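Local coordinates for protein branched-chain-amino-acid aminotransferase (PDB 6JIF) that catalyses the reversible, pyridoxal-phosphate-dependent transfer of the amino group between branched-chain amino acids and 2-oxo acids, as a class IV aminotransferase, at residues Q76-Y84 / G142-I151; F187-A195 / N208-A219. All blocks are in the same frame, centred on the assembly; numbering follows the deposited sequence.

Contact 1 of 2, residues Q76-Y84 / G142-I151; sequences QCFEGMKAY and GALYLRPFVI
The guanidinium of Arg147 lies flat on one face of the Phe78 ring. The planes are 22° apart and the centres 4.0 Å. Phe78 CD1 sits over the middle of the guanidinium, whereas Arg147 NH1 lies toward the rim of the ring. In the guanidinium plane, at its edge, stands the hydroxyl of Tyr145, which takes a nearly straight bond from Arg147 NH2 at 2.9 Å. Arg147 starts with CG anti to its backbone N (chi1 173°) and then bends at chi2 and chi3, which folds the group back over Phe78. NH1 also bonds Tyr73 OH of the second subunit. Replacing Arg147 by alanine takes away the stacked group, and is likely to strip the Phe78 face of its guanidinium cover and cost Tyr145 OH the NH2 bond.

The Tyr145 ring meets Lys82 CG at its edge, and its OH is 3.4 Å from Gly80 CA.

The backbones of the two segments pair as antiparallel strands. Cys77 and Val150, Met81 and Leu146, and Ala83 and Leu144 form hydrogen-bonded pairs. Between the first two, Glu79 N gives one hydrogen bond to Pro148 O at 2.9 Å, where strand 76-85 is interrupted. On the face opposite Phe78, Met81 CE reaches Pro148 CG at 3.8 Å.

Glu79 turns away to Asn99 and Arg102 on helix 96-109. Met81 and Pro148 pack on Phe120 of helix 117-130, and Cys77 and Val150 on Met103 of helix 96-109. Strand 164-174 flanks strand 143-153 on its other edge, and strand 91-94 flanks 76-85.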
# COMPACT_ATOMS: atom_id res chain seq x y z
N GLN B 76 -1.72 -1.07 -7.33
CA GLN B 76 -0.45 -1.27 -8.01
C GLN B 76 0.07 -2.64 -7.63
O GLN B 76 -0.10 -3.08 -6.48
CB GLN B 76 0.60 -0.21 -7.59
CG GLN B 76 0.90 -0.21 -6.12
CD GLN B 76 1.73 1.00 -5.73
OE1 GLN B 76 2.85 0.86 -5.24
NE2 GLN B 76 1.21 2.18 -5.96
N CYS B 77 0.77 -3.27 -8.56
CA CYS B 77 1.46 -4.53 -8.29
C CYS B 77 2.66 -4.65 -9.22
O CYS B 77 2.71 -4.00 -10.29
CB CYS B 77 0.55 -5.76 -8.43
SG CYS B 77 0.07 -6.19 -10.12
N PHE B 78 3.63 -5.47 -8.82
CA PHE B 78 4.77 -5.64 -9.71
C PHE B 78 5.35 -7.05 -9.64
O PHE B 78 5.01 -7.87 -8.78
CB PHE B 78 5.85 -4.57 -9.43
CG PHE B 78 6.65 -4.78 -8.16
CD1 PHE B 78 7.79 -5.59 -8.12
CD2 PHE B 78 6.25 -4.17 -6.99
CE1 PHE B 78 8.52 -5.73 -6.93
CE2 PHE B 78 7.01 -4.30 -5.80
CZ PHE B 78 8.08 -5.09 -5.77
N GLU B 79 6.24 -7.34 -10.60
CA GLU B 79 6.96 -8.60 -10.66
C GLU B 79 8.46 -8.32 -10.83
O GLU B 79 8.89 -7.19 -11.10
CB GLU B 79 6.46 -9.48 -11.82
CG GLU B 79 5.18 -10.33 -11.46
CD GLU B 79 5.45 -11.26 -10.28
OE1 GLU B 79 6.63 -11.69 -10.12
OE2 GLU B 79 4.52 -11.47 -9.46
N GLY B 80 9.24 -9.38 -10.74
CA GLY B 80 10.70 -9.25 -10.94
C GLY B 80 11.23 -10.56 -11.47
O GLY B 80 10.96 -11.62 -10.90
N MET B 81 11.98 -10.52 -12.58
CA MET B 81 12.57 -11.75 -13.13
C MET B 81 13.89 -11.39 -13.83
O MET B 81 14.15 -10.23 -14.13
CB MET B 81 11.64 -12.44 -14.13
CG MET B 81 11.57 -11.62 -15.42
SD MET B 81 10.19 -12.04 -16.44
CE MET B 81 8.97 -11.42 -15.29
N LYS B 82 14.72 -12.40 -14.09
CA LYS B 82 16.00 -12.13 -14.74
C LYS B 82 16.19 -12.91 -16.05
O LYS B 82 15.71 -14.05 -16.20
CB LYS B 82 17.19 -12.45 -13.81
CG LYS B 82 17.43 -11.38 -12.77
CD LYS B 82 18.54 -11.80 -11.79
CE LYS B 82 18.52 -10.94 -10.53
NZ LYS B 82 19.59 -11.42 -9.60
N ALA B 83 16.96 -12.31 -16.96
CA ALA B 83 17.48 -13.01 -18.13
C ALA B 83 18.99 -13.05 -17.99
O ALA B 83 19.56 -12.11 -17.44
CB ALA B 83 17.10 -12.32 -19.45
N TYR B 84 19.59 -14.16 -18.41
CA TYR B 84 21.01 -14.46 -18.26
C TYR B 84 21.62 -14.84 -19.60
O TYR B 84 21.02 -15.60 -20.38
CB TYR B 84 21.20 -15.61 -17.28
CG TYR B 84 20.54 -15.45 -15.95
CD1 TYR B 84 19.19 -15.80 -15.76
CD2 TYR B 84 21.23 -14.96 -14.87
CE1 TYR B 84 18.58 -15.66 -14.53
CE2 TYR B 84 20.63 -14.83 -13.63
CZ TYR B 84 19.30 -15.18 -13.47
OH TYR B 84 18.68 -15.03 -12.25
N GLY B 142 26.42 -11.22 -13.91
CA GLY B 142 25.39 -10.22 -14.13
C GLY B 142 24.15 -10.81 -14.77
O GLY B 142 24.08 -11.97 -15.11
N ALA B 143 23.12 -9.98 -14.87
CA ALA B 143 21.86 -10.42 -15.47
C ALA B 143 21.11 -9.19 -15.96
O ALA B 143 21.43 -8.06 -15.59
CB ALA B 143 21.00 -11.19 -14.47
N LEU B 144 20.08 -9.41 -16.75
CA LEU B 144 19.16 -8.34 -17.11
C LEU B 144 17.87 -8.50 -16.29
O LEU B 144 17.15 -9.50 -16.44
CB LEU B 144 18.88 -8.37 -18.61
CG LEU B 144 17.98 -7.21 -19.07
CD1 LEU B 144 18.79 -5.90 -19.03
CD2 LEU B 144 17.49 -7.49 -20.49
N TYR B 145 17.59 -7.55 -15.42
CA TYR B 145 16.42 -7.64 -14.57
C TYR B 145 15.26 -6.97 -15.28
O TYR B 145 15.42 -5.90 -15.86
CB TYR B 145 16.69 -6.95 -13.25
CG TYR B 145 15.57 -6.97 -12.24
CD1 TYR B 145 15.37 -8.07 -11.42
CD2 TYR B 145 14.75 -5.87 -12.07
CE1 TYR B 145 14.35 -8.07 -10.46
CE2 TYR B 145 13.73 -5.86 -11.15
CZ TYR B 145 13.54 -6.94 -10.34
OH TYR B 145 12.53 -6.89 -9.38
N LEU B 146 14.11 -7.64 -15.26
CA LEU B 146 12.87 -7.11 -15.80
C LEU B 146 11.91 -6.82 -14.65
O LEU B 146 11.72 -7.70 -13.79
CB LEU B 146 12.21 -8.12 -16.73
CG LEU B 146 12.60 -8.04 -18.20
CD1 LEU B 146 14.08 -8.29 -18.27
CD2 LEU B 146 11.79 -9.15 -18.99
N ARG B 147 11.28 -5.63 -14.70
CA ARG B 147 10.28 -5.13 -13.77
C ARG B 147 8.95 -4.90 -14.50
O ARG B 147 8.69 -3.79 -15.02
CB ARG B 147 10.79 -3.85 -13.09
CG ARG B 147 9.76 -3.11 -12.21
CD ARG B 147 9.18 -4.01 -11.12
NE ARG B 147 10.23 -4.48 -10.21
CZ ARG B 147 10.59 -3.89 -9.06
NH1 ARG B 147 10.03 -2.78 -8.64
NH2 ARG B 147 11.56 -4.43 -8.31
N PRO B 148 8.09 -5.92 -14.61
CA PRO B 148 6.70 -5.67 -15.03
C PRO B 148 5.90 -5.12 -13.87
O PRO B 148 6.18 -5.41 -12.71
CB PRO B 148 6.15 -7.05 -15.42
CG PRO B 148 7.40 -8.00 -15.47
CD PRO B 148 8.41 -7.36 -14.51
N PHE B 149 4.87 -4.34 -14.22
CA PHE B 149 3.98 -3.79 -13.20
C PHE B 149 2.67 -3.37 -13.86
O PHE B 149 2.62 -3.05 -15.04
CB PHE B 149 4.62 -2.61 -12.44
CG PHE B 149 5.05 -1.43 -13.30
CD1 PHE B 149 6.20 -1.48 -14.09
CD2 PHE B 149 4.35 -0.22 -13.24
CE1 PHE B 149 6.59 -0.38 -14.84
CE2 PHE B 149 4.73 0.91 -14.01
CZ PHE B 149 5.87 0.82 -14.80
N VAL B 150 1.62 -3.41 -13.06
CA VAL B 150 0.30 -2.98 -13.49
C VAL B 150 -0.18 -1.93 -12.48
O VAL B 150 -0.00 -2.10 -11.27
CB VAL B 150 -0.69 -4.15 -13.55
CG1 VAL B 150 -2.08 -3.63 -13.99
CG2 VAL B 150 -0.19 -5.21 -14.54
N ILE B 151 -0.72 -0.81 -13.00
CA ILE B 151 -1.11 0.30 -12.13
C ILE B 151 -2.45 0.89 -12.58
O ILE B 151 -2.70 0.99 -13.78
CB ILE B 151 -0.02 1.40 -12.11
CG1 ILE B 151 0.30 1.91 -13.50
CG2 ILE B 151 1.21 0.98 -11.30
CD1 ILE B 151 1.00 3.26 -13.41

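Contact 2 of 2, residues F187-A195 / N208-A219; sequences FQISSYDRA and NYAASLMPGSKA. With PLP (pyridoxal-5'-phosphate), chain D.
Tyr192 lays its ring against Met214 of helix 206-221, within the beta-alpha-beta unit of strand 185-189, this helix and strand 227-230. The segment 187-195 runs from the end of the first strand into the loop that leads to the helix. Met214 CE stands over the centre of the ring, 3.5 Å from the centroid, in a CH-pi contact. SD lies over the same face, which makes this a Met-aromatic contact. The Met214 chain leaves with CG opposite the backbone N (chi1 -178°), then bends twice to bring the methyl over the ring. Ser191 OG lies near the rim of the opposite face. Pro215 CG touches Tyr192 CB at 3.5 Å, and Lys218 NZ gives a weak bond to Tyr192 OH.

Farther along, Ala211 CB fits against the carbonyls of Asp193 and Arg194. Arg194 NH2 passes Asn208 ND2 at 3.7 Å, with the guanidinium and amide planes 71° apart. The guanidinium also has the PLP methyl C2A over one face.

Waters lie between the segments. One links Ser190 OG to Pro215 O. Two others sit within bonding distance of Asp193 O and Ala211 O, and of Arg194 O and Asn208 OD1, each with more acceptors in reach than protons. A fourth accepts from Arg194 NE, in the guanidinium plane.

Outer bonds fix these groups. Tyr192 N bonds back to Ser190 OG in an ST turn. Gly201 O and Ser262 O hold the guanidinium of Arg194, and Thr200 bonds Asn208. Asp193 bonds His235 and reaches Gln198 N of the second subunit. The helix is kinked at Pro215, whose ring nitrogen has no proton to give the preceding turn. Toward the cofactor, Tyr209 OH and PLP O3 share a very short hydrogen bond of 2.5 Å.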
# COMPACT_ATOMS: atom_id res chain seq x y z
N PHE B 187 20.61 -10.00 10.60
CA PHE B 187 19.28 -9.38 10.49
C PHE B 187 18.69 -9.23 11.87
O PHE B 187 19.12 -9.91 12.81
CB PHE B 187 18.33 -10.19 9.58
CG PHE B 187 18.81 -10.34 8.14
CD1 PHE B 187 19.78 -11.24 7.82
CD2 PHE B 187 18.25 -9.54 7.14
CE1 PHE B 187 20.21 -11.38 6.48
CE2 PHE B 187 18.66 -9.67 5.85
CZ PHE B 187 19.67 -10.61 5.52
N GLN B 188 17.69 -8.34 12.02
CA GLN B 188 17.08 -8.01 13.31
C GLN B 188 15.57 -8.25 13.29
O GLN B 188 14.89 -7.78 12.38
CB GLN B 188 17.32 -6.56 13.66
CG GLN B 188 16.83 -6.20 15.05
CD GLN B 188 17.01 -4.76 15.34
OE1 GLN B 188 16.53 -3.89 14.61
NE2 GLN B 188 17.74 -4.46 16.41
N ILE B 189 15.05 -8.97 14.28
CA ILE B 189 13.58 -9.10 14.37
C ILE B 189 12.94 -7.74 14.55
O ILE B 189 13.40 -6.91 15.32
CB ILE B 189 13.17 -10.05 15.51
CG1 ILE B 189 13.65 -11.47 15.22
CG2 ILE B 189 11.65 -10.01 15.78
CD1 ILE B 189 13.34 -12.01 13.82
N SER B 190 11.84 -7.49 13.82
CA SER B 190 11.13 -6.23 13.94
C SER B 190 9.85 -6.41 14.75
O SER B 190 9.23 -7.47 14.74
CB SER B 190 10.77 -5.68 12.55
OG SER B 190 10.02 -4.48 12.67
N SER B 191 9.46 -5.35 15.45
CA SER B 191 8.16 -5.34 16.14
C SER B 191 7.04 -4.90 15.22
O SER B 191 5.86 -5.00 15.60
CB SER B 191 8.23 -4.42 17.33
OG SER B 191 8.36 -3.09 16.88
N TYR B 192 7.38 -4.46 14.02
CA TYR B 192 6.36 -3.96 13.11
C TYR B 192 5.89 -5.04 12.16
O TYR B 192 6.47 -6.11 12.08
CB TYR B 192 6.91 -2.76 12.33
CG TYR B 192 7.14 -1.56 13.26
CD1 TYR B 192 6.11 -0.75 13.65
CD2 TYR B 192 8.41 -1.27 13.73
CE1 TYR B 192 6.31 0.32 14.52
CE2 TYR B 192 8.64 -0.19 14.56
CZ TYR B 192 7.61 0.60 14.95
OH TYR B 192 7.88 1.66 15.79
N ASP B 193 4.79 -4.77 11.41
CA ASP B 193 4.26 -5.75 10.47
C ASP B 193 4.33 -5.28 9.01
O ASP B 193 3.89 -4.18 8.71
CB ASP B 193 2.77 -6.06 10.77
CG ASP B 193 2.52 -6.60 12.19
OD1 ASP B 193 3.23 -7.54 12.60
OD2 ASP B 193 1.59 -6.09 12.88
N ARG B 194 4.79 -6.13 8.10
CA ARG B 194 4.66 -5.80 6.68
C ARG B 194 3.25 -6.07 6.17
O ARG B 194 2.83 -5.48 5.16
CB ARG B 194 5.65 -6.57 5.78
CG ARG B 194 5.63 -8.09 5.98
CD ARG B 194 6.45 -8.85 4.89
NE ARG B 194 5.80 -8.81 3.57
CZ ARG B 194 4.86 -9.68 3.16
NH1 ARG B 194 4.45 -10.70 3.92
NH2 ARG B 194 4.37 -9.56 1.91
N ALA B 195 2.52 -6.97 6.82
CA ALA B 195 1.21 -7.32 6.28
C ALA B 195 0.32 -7.80 7.41
O ALA B 195 0.80 -8.28 8.44
CB ALA B 195 1.29 -8.41 5.20
N ASN B 208 2.45 -3.47 0.81
CA ASN B 208 3.28 -4.31 1.71
C ASN B 208 4.67 -3.70 1.87
O ASN B 208 5.27 -3.68 2.98
CB ASN B 208 3.44 -5.71 1.14
CG ASN B 208 2.13 -6.40 0.86
OD1 ASN B 208 1.14 -6.14 1.52
ND2 ASN B 208 2.17 -7.39 -0.08
N TYR B 209 5.21 -3.20 0.73
CA TYR B 209 6.51 -2.54 0.79
C TYR B 209 6.45 -1.23 1.57
O TYR B 209 7.41 -0.85 2.27
CB TYR B 209 7.00 -2.29 -0.61
CG TYR B 209 7.40 -3.60 -1.27
CD1 TYR B 209 8.67 -4.12 -1.04
CD2 TYR B 209 6.54 -4.30 -2.05
CE1 TYR B 209 9.09 -5.30 -1.60
CE2 TYR B 209 6.96 -5.50 -2.65
CZ TYR B 209 8.24 -5.99 -2.40
OH TYR B 209 8.73 -7.16 -2.95
N ALA B 210 5.39 -0.45 1.40
CA ALA B 210 5.31 0.80 2.14
C ALA B 210 5.33 0.53 3.64
O ALA B 210 5.95 1.28 4.40
CB ALA B 210 4.05 1.58 1.78
N ALA B 211 4.64 -0.51 4.06
CA ALA B 211 4.68 -0.89 5.46
C ALA B 211 6.07 -1.33 5.90
O ALA B 211 6.31 -1.38 7.12
CB ALA B 211 3.64 -1.99 5.69
N SER B 212 6.92 -1.79 4.97
CA SER B 212 8.28 -2.20 5.33
C SER B 212 9.27 -1.03 5.38
O SER B 212 10.37 -1.22 5.89
CB SER B 212 8.77 -3.26 4.31
OG SER B 212 9.24 -2.70 3.05
N LEU B 213 8.92 0.16 4.88
CA LEU B 213 9.93 1.24 4.77
C LEU B 213 10.51 1.64 6.12
O LEU B 213 11.75 1.63 6.33
CB LEU B 213 9.30 2.47 4.09
CG LEU B 213 9.01 2.26 2.62
CD1 LEU B 213 8.10 3.35 2.05
CD2 LEU B 213 10.37 2.29 1.94
N MET B 214 9.64 2.03 7.05
CA MET B 214 10.15 2.44 8.36
C MET B 214 10.81 1.28 9.12
O MET B 214 11.89 1.50 9.74
CB MET B 214 9.02 3.11 9.16
CG MET B 214 9.44 3.61 10.51
SD MET B 214 9.22 2.24 11.63
CE MET B 214 7.44 2.18 11.80
N PRO B 215 10.23 0.07 9.20
CA PRO B 215 10.91 -1.03 9.92
C PRO B 215 12.25 -1.40 9.33
O PRO B 215 13.23 -1.66 10.08
CB PRO B 215 9.92 -2.20 9.81
CG PRO B 215 8.60 -1.56 9.53
CD PRO B 215 8.83 -0.27 8.85
N GLY B 216 12.31 -1.40 8.00
CA GLY B 216 13.57 -1.69 7.34
C GLY B 216 14.59 -0.63 7.65
O GLY B 216 15.74 -0.94 7.93
N SER B 217 14.15 0.63 7.68
CA SER B 217 15.04 1.73 7.98
C SER B 217 15.57 1.64 9.40
O SER B 217 16.76 1.92 9.66
CB SER B 217 14.29 3.05 7.75
OG SER B 217 15.22 4.11 7.79
N LYS B 218 14.71 1.23 10.34
CA LYS B 218 15.10 1.11 11.74
C LYS B 218 16.10 -0.02 11.94
O LYS B 218 17.07 0.13 12.70
CB LYS B 218 13.85 0.93 12.61
CG LYS B 218 13.26 2.27 12.97
CD LYS B 218 12.09 2.15 13.89
CE LYS B 218 11.79 3.52 14.50
NZ LYS B 218 10.39 3.59 15.02
N ALA B 219 15.91 -1.16 11.25
CA ALA B 219 16.91 -2.22 11.32
C ALA B 219 18.24 -1.77 10.72
O ALA B 219 19.31 -2.08 11.24
CB ALA B 219 16.39 -3.48 10.60
N1 PLP D . 9.30 -12.05 0.15
C2 PLP D . 8.71 -10.85 -0.11
C2A PLP D . 8.04 -10.17 1.04
C3 PLP D . 8.69 -10.33 -1.41
O3 PLP D . 8.04 -9.15 -1.65
C4 PLP D . 9.33 -11.04 -2.46
C4A PLP D . 9.17 -10.62 -3.91
C5 PLP D . 9.95 -12.26 -2.12
C6 PLP D . 9.90 -12.74 -0.85
C5A PLP D . 10.74 -13.10 -3.08
O4P PLP D . 10.00 -13.41 -4.20
P PLP D . 10.77 -13.91 -5.51
O1P PLP D . 11.64 -15.09 -5.17
O2P PLP D . 9.60 -14.33 -6.41
O3P PLP D . 11.63 -12.80 -6.10
O HOH W 1 12.37 -2.92 12.53
O HOH W 2 4.89 -1.53 9.40
O HOH W 3 0.14 -4.73 3.85
O HOH W 4 6.88 -6.34 2.21

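In the fold
Both contacts are largely buried and touch the second subunit, but they belong to different sheets. Contact 1 joins two central strands of the antiparallel sheet, with its centre about 9 Å from that of the chain. The centre of contact 2 lies farther out, about 16 Å from the centre of the chain, and the contact sets a loop and strand end against a helix beside the mixed sheet. Its Lys218 is exposed. Direct backbone bonds join the strands of contact 1, while waters and apolar packing carry much of contact 2. The centres are about 23 Å apart, yet the two meet where Phe78 CZ lies 3.3 Å from Tyr209 CE2, near PLP.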